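Local coordinates for protein Old Yellow Enzyme (Pichia, PDB 6AGZ) that is an FMN-containing Old Yellow Enzyme that probably catalyses the asymmetric reduction of enone compounds, at residues 12-18 with 332-337; 28-34 with 340-346; 283-287 with 315-319. All blocks are in the same frame, centred on the assembly; numbering follows the deposited sequence.

Contact 1: 12-18 with 332-337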
loop_
_atom_site.group_PDB
_atom_site.type_symbol
_atom_site.label_atom_id
_atom_site.label_comp_id
_atom_site.label_asym_id
_atom_site.label_seq_id
_atom_site.Cartn_x
_atom_site.Cartn_y
_atom_site.Cartn_z
ATOM N N THR A 12 9.809 -3.576 -29.013
ATOM C CA THR A 12 9.683 -3.508 -27.565
ATOM C C THR A 12 9.485 -4.896 -26.964
ATOM O O THR A 12 9.420 -5.911 -27.665
ATOM C CB THR A 12 8.526 -2.585 -27.181
ATOM O OG1 THR A 12 7.284 -3.194 -27.560
ATOM C CG2 THR A 12 8.661 -1.248 -27.894
ATOM N N ASN A 13 9.393 -4.924 -25.631
ATOM C CA ASN A 13 9.085 -6.156 -24.912
ATOM C C ASN A 13 7.706 -6.696 -25.258
ATOM O O ASN A 13 7.428 -7.868 -24.981
ATOM C CB ASN A 13 9.173 -5.926 -23.403
ATOM C CG ASN A 13 10.590 -6.027 -22.875
ATOM O OD1 ASN A 13 11.542 -6.178 -23.639
ATOM N ND2 ASN A 13 10.736 -5.942 -21.557
ATOM N N LEU A 14 6.834 -5.869 -25.846
ATOM C CA LEU A 14 5.486 -6.320 -26.172
ATOM C C LEU A 14 5.502 -7.526 -27.103
ATOM O O LEU A 14 4.580 -8.349 -27.067
ATOM C CB LEU A 14 4.686 -5.179 -26.802
ATOM C CG LEU A 14 3.198 -5.471 -27.014
ATOM C CD1 LEU A 14 2.495 -5.618 -25.673
ATOM C CD2 LEU A 14 2.533 -4.398 -27.860
ATOM N N PHE A 15 6.538 -7.656 -27.930
ATOM C CA PHE A 15 6.687 -8.808 -28.811
ATOM C C PHE A 15 7.962 -9.581 -28.499
ATOM O O PHE A 15 8.604 -10.135 -29.393
ATOM C CB PHE A 15 6.640 -8.381 -30.274
ATOM C CG PHE A 15 5.276 -7.964 -30.719
ATOM C CD1 PHE A 15 4.332 -8.913 -31.072
ATOM C CD2 PHE A 15 4.923 -6.627 -30.752
ATOM C CE1 PHE A 15 3.067 -8.535 -31.468
ATOM C CE2 PHE A 15 3.660 -6.242 -31.146
ATOM C CZ PHE A 15 2.731 -7.198 -31.505
ATOM N N LYS A 16 8.330 -9.615 -27.234
ATOM C CA LYS A 16 9.388 -10.467 -26.715
ATOM C C LYS A 16 8.760 -11.649 -25.999
ATOM O O LYS A 16 7.876 -11.449 -25.152
ATOM C CB LYS A 16 10.290 -9.688 -25.759
ATOM C CG LYS A 16 11.475 -10.474 -25.211
ATOM C CD LYS A 16 12.339 -9.618 -24.293
ATOM C CE LYS A 16 13.495 -10.420 -23.715
ATOM N NZ LYS A 16 13.193 -10.934 -22.346
ATOM N N PRO A 17 9.158 -12.881 -26.318
ATOM C CA PRO A 17 8.527 -14.048 -25.691
ATOM C C PRO A 17 8.693 -14.027 -24.179
ATOM O O PRO A 17 9.608 -13.404 -23.633
ATOM C CB PRO A 17 9.270 -15.236 -26.316
ATOM C CG PRO A 17 9.847 -14.699 -27.591
ATOM C CD PRO A 17 10.177 -13.265 -27.308
ATOM N N ILE A 18 7.787 -14.721 -23.494
ATOM C CA ILE A 18 7.799 -14.736 -22.033
ATOM C C ILE A 18 7.170 -16.035 -21.552
ATOM O O ILE A 18 6.206 -16.529 -22.140
ATOM C CB ILE A 18 7.071 -13.505 -21.449
ATOM C CG1 ILE A 18 7.187 -13.481 -19.922
ATOM C CG2 ILE A 18 5.610 -13.477 -21.880
ATOM C CD1 ILE A 18 6.460 -12.323 -19.272
ATOM N N VAL A 332 5.748 -1.879 -20.404
ATOM C CA VAL A 332 6.146 -3.205 -20.871
ATOM C C VAL A 332 7.664 -3.336 -20.891
ATOM O O VAL A 332 8.197 -4.442 -20.734
ATOM C CB VAL A 332 5.527 -3.513 -22.249
ATOM C CG1 VAL A 332 6.324 -2.861 -23.373
ATOM C CG2 VAL A 332 5.429 -5.019 -22.461
ATOM N N ASN A 333 8.387 -2.227 -21.065
ATOM C CA ASN A 333 9.843 -2.263 -21.029
ATOM C C ASN A 333 10.412 -2.017 -19.638
ATOM O O ASN A 333 11.624 -2.169 -19.450
ATOM C CB ASN A 333 10.427 -1.232 -22.004
ATOM C CG ASN A 333 10.325 -1.673 -23.452
ATOM O OD1 ASN A 333 10.137 -2.855 -23.744
ATOM N ND2 ASN A 333 10.457 -0.723 -24.369
ATOM N N ALA A 334 9.571 -1.655 -18.665
ATOM C CA ALA A 334 10.069 -1.336 -17.330
ATOM C C ALA A 334 10.745 -2.539 -16.686
ATOM O O ALA A 334 11.756 -2.392 -15.988
ATOM C CB ALA A 334 8.928 -0.829 -16.448
ATOM N N ASP A 335 10.203 -3.734 -16.901
ATOM C CA ASP A 335 10.800 -4.953 -16.373
ATOM C C ASP A 335 10.555 -6.079 -17.371
ATOM O O ASP A 335 10.148 -5.845 -18.514
ATOM C CB ASP A 335 10.259 -5.273 -14.972
ATOM C CG ASP A 335 8.741 -5.374 -14.925
ATOM O OD1 ASP A 335 8.130 -5.915 -15.871
ATOM O OD2 ASP A 335 8.156 -4.915 -13.922
ATOM N N ASP A 336 10.810 -7.313 -16.934
ATOM C CA ASP A 336 10.706 -8.491 -17.785
ATOM C C ASP A 336 9.543 -9.396 -17.388
ATOM O O ASP A 336 9.542 -10.581 -17.733
ATOM C CB ASP A 336 12.022 -9.269 -17.753
ATOM C CG ASP A 336 12.254 -10.079 -19.011
ATOM O OD1 ASP A 336 11.894 -9.597 -20.105
ATOM O OD2 ASP A 336 12.798 -11.198 -18.904
ATOM N N ARG A 337 8.547 -8.862 -16.674
ATOM C CA ARG A 337 7.438 -9.674 -16.184
ATOM C C ARG A 337 6.080 -9.016 -16.420
ATOM O O ARG A 337 5.101 -9.383 -15.763
ATOM C CB ARG A 337 7.617 -9.992 -14.694
ATOM C CG ARG A 337 7.938 -8.792 -13.792
ATOM C CD ARG A 337 6.684 -8.032 -13.369
ATOM N NE ARG A 337 6.950 -7.016 -12.355
ATOM C CZ ARG A 337 6.530 -7.089 -11.095
ATOM N NH1 ARG A 337 5.816 -8.130 -10.691
ATOM N NH2 ARG A 337 6.818 -6.118 -10.240
#
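Asn13 meets Val332 and Asn333 in one of several contacts that join the segment 12-18 to 332-337, and its side chain can be followed atom by atom. CB faces two oxygens, Val332 O and Asn333 OD1, each 3.2 Å away. The first torsion (chi1 -83°) sets CG opposite the residue's own carbonyl carbon, and CG passes close to Asn333 OD1. At the tip, ND2 donates to Val332 O over 3.1 Å and, in a weak, strongly bent bond, to Asp335 O, so one amide nitrogen serves two backbone carbonyls.

Asn333 returns the favour: its OD1 accepts the backbone N-H of Asn13 at 2.9 Å, in the carbonyl plane, and the two side-chain amides stand almost perpendicular (87°). Thr12 lies across the Asn333 side chain, while its OG1 accepts from Leu14 N in an ST turn and is hydrogen-bonded to Leu9 O. Both methyls of Val332 pack on the backbone of Leu14. On the solvent side Lys16 NZ meets Asp336 OD1 on its syn side at 2.9 Å in a salt bridge; the same oxygen also pairs with Arg28 NH2, which probably keeps Asp336 ionised. Ile18 CD1 lies against Asp336 O. The contact sits at the end of the TIM barrel where the strands begin, joining the segment before the N-terminal hairpin to the last helix-to-strand connection.

Contact 2: 28-34 with 340-346. With FMN (flavin mononucleotide), chain C.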
loop_
_atom_site.group_PDB
_atom_site.type_symbol
_atom_site.label_atom_id
_atom_site.label_comp_id
_atom_site.label_asym_id
_atom_site.label_seq_id
_atom_site.Cartn_x
_atom_site.Cartn_y
_atom_site.Cartn_z
ATOM N N ARG A 28 3.666 -10.491 -25.435
ATOM C CA ARG A 28 3.121 -10.069 -24.151
ATOM C C ARG A 28 1.882 -9.199 -24.323
ATOM O O ARG A 28 1.503 -8.466 -23.404
ATOM C CB ARG A 28 4.199 -9.349 -23.337
ATOM C CG ARG A 28 5.508 -10.124 -23.331
ATOM C CD ARG A 28 6.568 -9.529 -22.425
ATOM N NE ARG A 28 7.817 -10.275 -22.550
ATOM C CZ ARG A 28 8.910 -10.043 -21.830
ATOM N NH1 ARG A 28 8.914 -9.078 -20.921
ATOM N NH2 ARG A 28 9.997 -10.778 -22.019
ATOM N N LEU A 29 1.244 -9.273 -25.488
ATOM C CA LEU A 29 -0.039 -8.628 -25.729
ATOM C C LEU A 29 -1.154 -9.599 -25.364
ATOM O O LEU A 29 -1.155 -10.750 -25.816
ATOM C CB LEU A 29 -0.159 -8.199 -27.193
ATOM C CG LEU A 29 -1.522 -7.699 -27.673
ATOM C CD1 LEU A 29 -1.861 -6.355 -27.048
ATOM C CD2 LEU A 29 -1.555 -7.615 -29.192
ATOM N N VAL A 30 -2.096 -9.139 -24.547
ATOM C CA VAL A 30 -3.143 -9.988 -23.994
ATOM C C VAL A 30 -4.501 -9.431 -24.390
ATOM O O VAL A 30 -4.712 -8.213 -24.377
ATOM C CB VAL A 30 -3.027 -10.101 -22.460
ATOM C CG1 VAL A 30 -4.129 -10.992 -21.898
ATOM C CG2 VAL A 30 -1.658 -10.626 -22.065
ATOM N N PHE A 31 -5.414 -10.329 -24.755
ATOM C CA PHE A 31 -6.825 -10.006 -24.906
ATOM C C PHE A 31 -7.493 -10.218 -23.553
ATOM O O PHE A 31 -7.766 -11.363 -23.168
ATOM C CB PHE A 31 -7.477 -10.878 -25.981
ATOM C CG PHE A 31 -8.904 -10.508 -26.292
ATOM C CD1 PHE A 31 -9.410 -9.263 -25.954
ATOM C CD2 PHE A 31 -9.742 -11.414 -26.924
ATOM C CE1 PHE A 31 -10.721 -8.928 -26.241
ATOM C CE2 PHE A 31 -11.052 -11.085 -27.214
ATOM C CZ PHE A 31 -11.542 -9.841 -26.872
ATOM N N PRO A 32 -7.759 -9.153 -22.803
ATOM C CA PRO A 32 -8.340 -9.306 -21.467
ATOM C C PRO A 32 -9.753 -9.850 -21.558
ATOM O O PRO A 32 -10.355 -9.851 -22.643
ATOM C CB PRO A 32 -8.326 -7.871 -20.908
ATOM C CG PRO A 32 -7.431 -7.086 -21.829
ATOM C CD PRO A 32 -7.570 -7.739 -23.161
ATOM N N PRO A 33 -10.313 -10.338 -20.452
ATOM C CA PRO A 33 -11.701 -10.814 -20.482
ATOM C C PRO A 33 -12.644 -9.701 -20.913
ATOM O O PRO A 33 -12.619 -8.599 -20.365
ATOM C CB PRO A 33 -11.959 -11.252 -19.035
ATOM C CG PRO A 33 -10.921 -10.542 -18.224
ATOM C CD PRO A 33 -9.721 -10.462 -19.109
ATOM N N THR A 34 -13.470 -9.994 -21.917
ATOM C CA THR A 34 -14.373 -9.000 -22.491
ATOM C C THR A 34 -15.737 -9.644 -22.699
ATOM O O THR A 34 -15.906 -10.475 -23.597
ATOM C CB THR A 34 -13.822 -8.445 -23.804
ATOM O OG1 THR A 34 -12.478 -7.991 -23.602
ATOM C CG2 THR A 34 -14.674 -7.281 -24.284
ATOM N N ILE A 340 0.707 -6.642 -21.317
ATOM C CA ILE A 340 -0.121 -5.484 -21.642
ATOM C C ILE A 340 -1.419 -5.987 -22.255
ATOM O O ILE A 340 -1.401 -6.674 -23.285
ATOM C CB ILE A 340 0.596 -4.514 -22.593
ATOM C CG1 ILE A 340 1.855 -3.952 -21.929
ATOM C CG2 ILE A 340 -0.338 -3.387 -23.001
ATOM C CD1 ILE A 340 1.573 -3.037 -20.756
ATOM N N GLY A 341 -2.539 -5.647 -21.625
ATOM C CA GLY A 341 -3.851 -6.049 -22.099
ATOM C C GLY A 341 -4.550 -4.911 -22.834
ATOM O O GLY A 341 -4.538 -3.769 -22.379
ATOM N N CYS A 342 -5.146 -5.246 -23.975
ATOM C CA CYS A 342 -5.921 -4.299 -24.774
ATOM C C CYS A 342 -7.245 -4.962 -25.129
ATOM O O CYS A 342 -7.269 -5.930 -25.898
ATOM C CB CYS A 342 -5.158 -3.881 -26.032
ATOM S SG CYS A 342 -3.500 -3.232 -25.718
ATOM N N SER A 343 -8.343 -4.445 -24.576
ATOM C CA SER A 343 -9.656 -5.070 -24.721
ATOM C C SER A 343 -10.502 -4.416 -25.808
ATOM O O SER A 343 -10.915 -5.083 -26.762
ATOM C CB SER A 343 -10.405 -5.029 -23.382
ATOM O OG SER A 343 -11.779 -5.336 -23.554
ATOM N N ARG A 344 -10.763 -3.111 -25.682
ATOM C CA ARG A 344 -11.734 -2.462 -26.557
ATOM C C ARG A 344 -11.279 -2.471 -28.012
ATOM O O ARG A 344 -12.088 -2.697 -28.920
ATOM C CB ARG A 344 -12.001 -1.036 -26.074
ATOM C CG ARG A 344 -12.919 -0.979 -24.859
ATOM C CD ARG A 344 -13.067 0.428 -24.303
ATOM N NE ARG A 344 -11.905 0.839 -23.519
ATOM C CZ ARG A 344 -11.860 1.941 -22.776
ATOM N NH1 ARG A 344 -12.914 2.743 -22.712
ATOM N NH2 ARG A 344 -10.763 2.238 -22.093
ATOM N N TYR A 345 -9.989 -2.241 -28.257
ATOM C CA TYR A 345 -9.491 -2.293 -29.625
ATOM C C TYR A 345 -9.346 -3.716 -30.145
ATOM O O TYR A 345 -9.337 -3.916 -31.363
ATOM C CB TYR A 345 -8.156 -1.555 -29.736
ATOM C CG TYR A 345 -8.324 -0.060 -29.859
ATOM C CD1 TYR A 345 -8.770 0.509 -31.043
ATOM C CD2 TYR A 345 -8.047 0.780 -28.790
ATOM C CE1 TYR A 345 -8.932 1.874 -31.163
ATOM C CE2 TYR A 345 -8.206 2.149 -28.900
ATOM C CZ TYR A 345 -8.648 2.689 -30.088
ATOM O OH TYR A 345 -8.807 4.051 -30.201
ATOM N N PHE A 346 -9.239 -4.706 -29.258
ATOM C CA PHE A 346 -9.206 -6.090 -29.715
ATOM C C PHE A 346 -10.567 -6.532 -30.239
ATOM O O PHE A 346 -10.643 -7.433 -31.083
ATOM C CB PHE A 346 -8.743 -7.008 -28.586
ATOM C CG PHE A 346 -7.725 -8.029 -29.012
ATOM C CD1 PHE A 346 -7.851 -8.695 -30.220
ATOM C CD2 PHE A 346 -6.636 -8.317 -28.205
ATOM C CE1 PHE A 346 -6.911 -9.631 -30.612
ATOM C CE2 PHE A 346 -5.694 -9.253 -28.591
ATOM C CZ PHE A 346 -5.833 -9.912 -29.796
HETATM N N1 FMN C . -13.142 -7.143 -17.436
HETATM C C2 FMN C . -13.258 -8.321 -16.722
HETATM O O2 FMN C . -12.468 -8.569 -15.812
HETATM N N3 FMN C . -14.260 -9.221 -17.024
HETATM C C4 FMN C . -15.146 -8.945 -18.042
HETATM O O4 FMN C . -16.042 -9.742 -18.318
HETATM C C4A FMN C . -15.030 -7.762 -18.761
HETATM N N5 FMN C . -15.917 -7.490 -19.776
HETATM C C5A FMN C . -15.807 -6.320 -20.496
HETATM C C6 FMN C . -16.707 -6.054 -21.519
HETATM C C7 FMN C . -16.604 -4.877 -22.249
HETATM C C7M FMN C . -17.574 -4.592 -23.355
HETATM C C8 FMN C . -15.600 -3.964 -21.954
HETATM C C8M FMN C . -15.487 -2.691 -22.741
HETATM C C9 FMN C . -14.702 -4.230 -20.929
HETATM C C9A FMN C . -14.800 -5.410 -20.197
HETATM N N10 FMN C . -13.908 -5.680 -19.174
HETATM C C10 FMN C . -14.024 -6.856 -18.456
HETATM C "C1'" FMN C . -12.811 -4.705 -18.853
HETATM C "C2'" FMN C . -11.642 -4.998 -19.797
HETATM O "O2'" FMN C . -11.169 -6.306 -19.559
HETATM C "C3'" FMN C . -10.494 -3.998 -19.668
HETATM O "O3'" FMN C . -9.928 -4.077 -18.379
HETATM C "C4'" FMN C . -10.971 -2.576 -19.945
HETATM O "O4'" FMN C . -11.747 -2.558 -21.122
HETATM C "C5'" FMN C . -9.804 -1.611 -20.119
HETATM O "O5'" FMN C . -8.942 -2.089 -21.128
HETATM P P FMN C . -8.865 -1.335 -22.548
HETATM O O1P FMN C . -8.600 0.133 -22.312
HETATM O O2P FMN C . -7.747 -1.919 -23.377
HETATM O O3P FMN C . -10.177 -1.515 -23.272
#
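Phe31 and Phe346 pack tightly against each other. Their rings are inclined at 36° with centroids 4.6 Å apart, an oblique pairing, and Phe31 CB reaches Phe346 CD2 at 3.5 Å. With CG placed trans to the backbone N (chi1 -174°), Phe31 brings its ring against both CB and the ring of Phe346. Leu29 extends the apolar patch, its CD1 lying 3.8 Å from Cys342 SG, and Pro353 of helix 352-358 touches both Leu29 and Phe346.

Alongside runs a parallel strand pairing: Ile340 N bonds to Arg28 O, Val30 N to Ile340 O, and Cys342 N to Val30 O. Pro32 CG packs 3.7 Å from Gly341 CA. Pro32 CD crowds Cys342 O, a buried carbonyl with no polar partner in the model.

Toward the flavin the apolar packing gives way to polar links. Ser343 OG donates to Thr34 OG1 over 2.7 Å, and Thr34 OG1 in turn donates to Pro32 O, a relay that ties the two loops together. Arg344, partly exposed, points away from 28-34 and spends its side chain on the phosphate: a bend at chi3 (-77°) helps bring NE to FMN O3P at 2.9 Å and NH2 to FMN O1P. Ser343 N donates to FMN O2P and Arg344 N to FMN O3P, while Pro33 O accepts from ribityl FMN O2'. Strand 29-31 closes here on strand 338-341, and the phosphate is bound by backbone after strands 313-316 and 338-341, at the start of a short helix, as in FMN-binding TIM barrels.

Contact 3: 283-287 with 315-319. With FMN (flavin mononucleotide), chain C.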
loop_
_atom_site.group_PDB
_atom_site.type_symbol
_atom_site.label_atom_id
_atom_site.label_comp_id
_atom_site.label_asym_id
_atom_site.label_seq_id
_atom_site.Cartn_x
_atom_site.Cartn_y
_atom_site.Cartn_z
ATOM N N SER A 283 -3.783 -9.956 -12.589
ATOM C CA SER A 283 -4.320 -8.991 -13.539
ATOM C C SER A 283 -4.785 -7.741 -12.801
ATOM O O SER A 283 -5.545 -7.833 -11.832
ATOM C CB SER A 283 -5.479 -9.597 -14.331
ATOM O OG SER A 283 -5.948 -8.688 -15.310
ATOM N N ILE A 284 -4.326 -6.579 -13.263
ATOM C CA ILE A 284 -4.630 -5.300 -12.640
ATOM C C ILE A 284 -5.073 -4.304 -13.703
ATOM O O ILE A 284 -4.660 -4.364 -14.868
ATOM C CB ILE A 284 -3.431 -4.737 -11.837
ATOM C CG1 ILE A 284 -2.316 -4.256 -12.767
ATOM C CG2 ILE A 284 -2.897 -5.779 -10.864
ATOM C CD1 ILE A 284 -1.169 -3.600 -12.030
ATOM N N VAL A 285 -5.923 -3.373 -13.280
ATOM C CA VAL A 285 -6.518 -2.367 -14.148
ATOM C C VAL A 285 -5.858 -1.025 -13.861
ATOM O O VAL A 285 -5.807 -0.584 -12.705
ATOM C CB VAL A 285 -8.041 -2.285 -13.944
ATOM C CG1 VAL A 285 -8.592 -1.020 -14.576
ATOM C CG2 VAL A 285 -8.710 -3.522 -14.523
ATOM N N GLU A 286 -5.351 -0.385 -14.910
ATOM C CA GLU A 286 -4.725 0.915 -14.748
ATOM C C GLU A 286 -5.786 1.980 -14.482
ATOM O O GLU A 286 -6.829 1.997 -15.143
ATOM C CB GLU A 286 -3.910 1.278 -15.987
ATOM C CG GLU A 286 -2.714 0.368 -16.224
ATOM C CD GLU A 286 -1.761 0.343 -15.043
ATOM O OE1 GLU A 286 -1.214 1.409 -14.685
ATOM O OE2 GLU A 286 -1.562 -0.746 -14.465
ATOM N N PRO A 287 -5.554 2.879 -13.512
ATOM C CA PRO A 287 -6.458 3.956 -13.089
ATOM C C PRO A 287 -7.043 4.756 -14.254
ATOM O O PRO A 287 -6.299 5.165 -15.145
ATOM C CB PRO A 287 -5.560 4.849 -12.218
ATOM C CG PRO A 287 -4.156 4.286 -12.349
ATOM C CD PRO A 287 -4.325 2.858 -12.706
ATOM N N ARG A 315 -1.227 -5.785 -17.010
ATOM C CA ARG A 315 -1.733 -4.432 -16.813
ATOM C C ARG A 315 -2.647 -4.067 -17.974
ATOM O O ARG A 315 -2.247 -4.180 -19.138
ATOM C CB ARG A 315 -0.578 -3.434 -16.704
ATOM C CG ARG A 315 0.516 -3.882 -15.748
ATOM C CD ARG A 315 1.616 -2.842 -15.615
ATOM N NE ARG A 315 1.142 -1.622 -14.970
ATOM C CZ ARG A 315 1.940 -0.654 -14.531
ATOM N NH1 ARG A 315 3.254 -0.767 -14.661
ATOM N NH2 ARG A 315 1.424 0.424 -13.957
ATOM N N SER A 316 -3.871 -3.638 -17.663
ATOM C CA SER A 316 -4.836 -3.319 -18.707
ATOM C C SER A 316 -5.475 -1.957 -18.469
ATOM O O SER A 316 -5.633 -1.513 -17.328
ATOM C CB SER A 316 -5.932 -4.389 -18.802
ATOM O OG SER A 316 -5.385 -5.649 -19.147
ATOM N N GLY A 317 -5.841 -1.299 -19.570
ATOM C CA GLY A 317 -6.618 -0.074 -19.523
ATOM C C GLY A 317 -5.952 1.154 -20.110
ATOM O O GLY A 317 -4.959 1.651 -19.571
ATOM N N GLY A 318 -6.498 1.658 -21.220
ATOM C CA GLY A 318 -6.079 2.927 -21.778
ATOM C C GLY A 318 -4.837 2.895 -22.643
ATOM O O GLY A 318 -4.512 3.917 -23.262
ATOM N N TYR A 319 -4.135 1.762 -22.713
ATOM C CA TYR A 319 -2.793 1.730 -23.287
ATOM C C TYR A 319 -2.751 2.083 -24.770
ATOM O O TYR A 319 -1.693 2.489 -25.261
ATOM C CB TYR A 319 -2.167 0.352 -23.074
ATOM C CG TYR A 319 -1.576 0.159 -21.698
ATOM C CD1 TYR A 319 -0.499 0.926 -21.275
ATOM C CD2 TYR A 319 -2.084 -0.794 -20.826
ATOM C CE1 TYR A 319 0.052 0.756 -20.021
ATOM C CE2 TYR A 319 -1.540 -0.973 -19.569
ATOM C CZ TYR A 319 -0.472 -0.196 -19.171
ATOM O OH TYR A 319 0.075 -0.370 -17.921
HETATM N N1 FMN C . -13.142 -7.143 -17.436
HETATM C C2 FMN C . -13.258 -8.321 -16.722
HETATM O O2 FMN C . -12.468 -8.569 -15.812
HETATM N N3 FMN C . -14.260 -9.221 -17.024
HETATM C C4 FMN C . -15.146 -8.945 -18.042
HETATM O O4 FMN C . -16.042 -9.742 -18.318
HETATM C C4A FMN C . -15.030 -7.762 -18.761
HETATM N N5 FMN C . -15.917 -7.490 -19.776
HETATM C C5A FMN C . -15.807 -6.320 -20.496
HETATM C C6 FMN C . -16.707 -6.054 -21.519
HETATM C C7 FMN C . -16.604 -4.877 -22.249
HETATM C C7M FMN C . -17.574 -4.592 -23.355
HETATM C C8 FMN C . -15.600 -3.964 -21.954
HETATM C C8M FMN C . -15.487 -2.691 -22.741
HETATM C C9 FMN C . -14.702 -4.230 -20.929
HETATM C C9A FMN C . -14.800 -5.410 -20.197
HETATM N N10 FMN C . -13.908 -5.680 -19.174
HETATM C C10 FMN C . -14.024 -6.856 -18.456
HETATM C "C1'" FMN C . -12.811 -4.705 -18.853
HETATM C "C2'" FMN C . -11.642 -4.998 -19.797
HETATM O "O2'" FMN C . -11.169 -6.306 -19.559
HETATM C "C3'" FMN C . -10.494 -3.998 -19.668
HETATM O "O3'" FMN C . -9.928 -4.077 -18.379
HETATM C "C4'" FMN C . -10.971 -2.576 -19.945
HETATM O "O4'" FMN C . -11.747 -2.558 -21.122
HETATM C "C5'" FMN C . -9.804 -1.611 -20.119
HETATM O "O5'" FMN C . -8.942 -2.089 -21.128
HETATM P P FMN C . -8.865 -1.335 -22.548
HETATM O O1P FMN C . -8.600 0.133 -22.312
HETATM O O2P FMN C . -7.747 -1.919 -23.377
HETATM O O3P FMN C . -10.177 -1.515 -23.272
HETATM O O HOH W 1 -5.704 -6.369 -16.246
#
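Glu286 and Arg315 meet in a two-pronged salt bridge, Arg315 NE to Glu286 OE2 and Arg315 NH2 to Glu286 OE1, both 2.9 Å. The grip is side-on for the arginine, with OE2 in the guanidinium plane. The carboxylate, however, is turned 65° from that plane and met from above. In Glu286, chi1 (-65°) sets CG opposite the carbonyl carbon and 3.3 Å from Tyr319 OH; the bend at chi2 (-57°) then brings the carboxylate to Arg315. In the next shell, Asn302 ND2 bonds Glu286 OE2, and Tyr319 OH is hydrogen-bonded to Asp331 OD2.

Behind the ion pair lies the parallel backbone ladder, Ser316 N to Ile284 O (3.0 Å) and Glu286 N to Ser316 O (2.7 Å, nearly straight). A water donates to Ile284 O and also bonds Ser283 OG and Ser316 OG, stitching the two strands together. Just beyond the strand end, Gly318 N points straight at FMN O1P, 2.8 Å away; the positive phi angles of Gly317 and Gly318 shape this turn beside the phosphate.

Strands 281-285 and 313-316 are thus neighbours in the barrel wall, flanked by strand 236-240 and strand 338-341, with helix 303-308 packed on Ile284.

From the N terminus, the chain first passes through 12-18, whose partner 332-337 comes more than three hundred residues later, so contact 1 closes a loop that takes in all barrel strands but 338-341. Contact 2 begins at 28-34 and ends at 340-346; its segments alternate with those of contact 1, and the two loops cross. Arg28 joins them, its backbone N and side-chain NE probably bonding to carbonyls of Leu14 and Lys16. Contact 3 closes one beta-alpha-beta crossover, through helix 303-308, and nests inside both. It touches contact 2 where Gly341 N probably bonds to Arg315 O, giving the strand order 281-285, 313-316, 338-341, 29-31, and both reach the FMN phosphate.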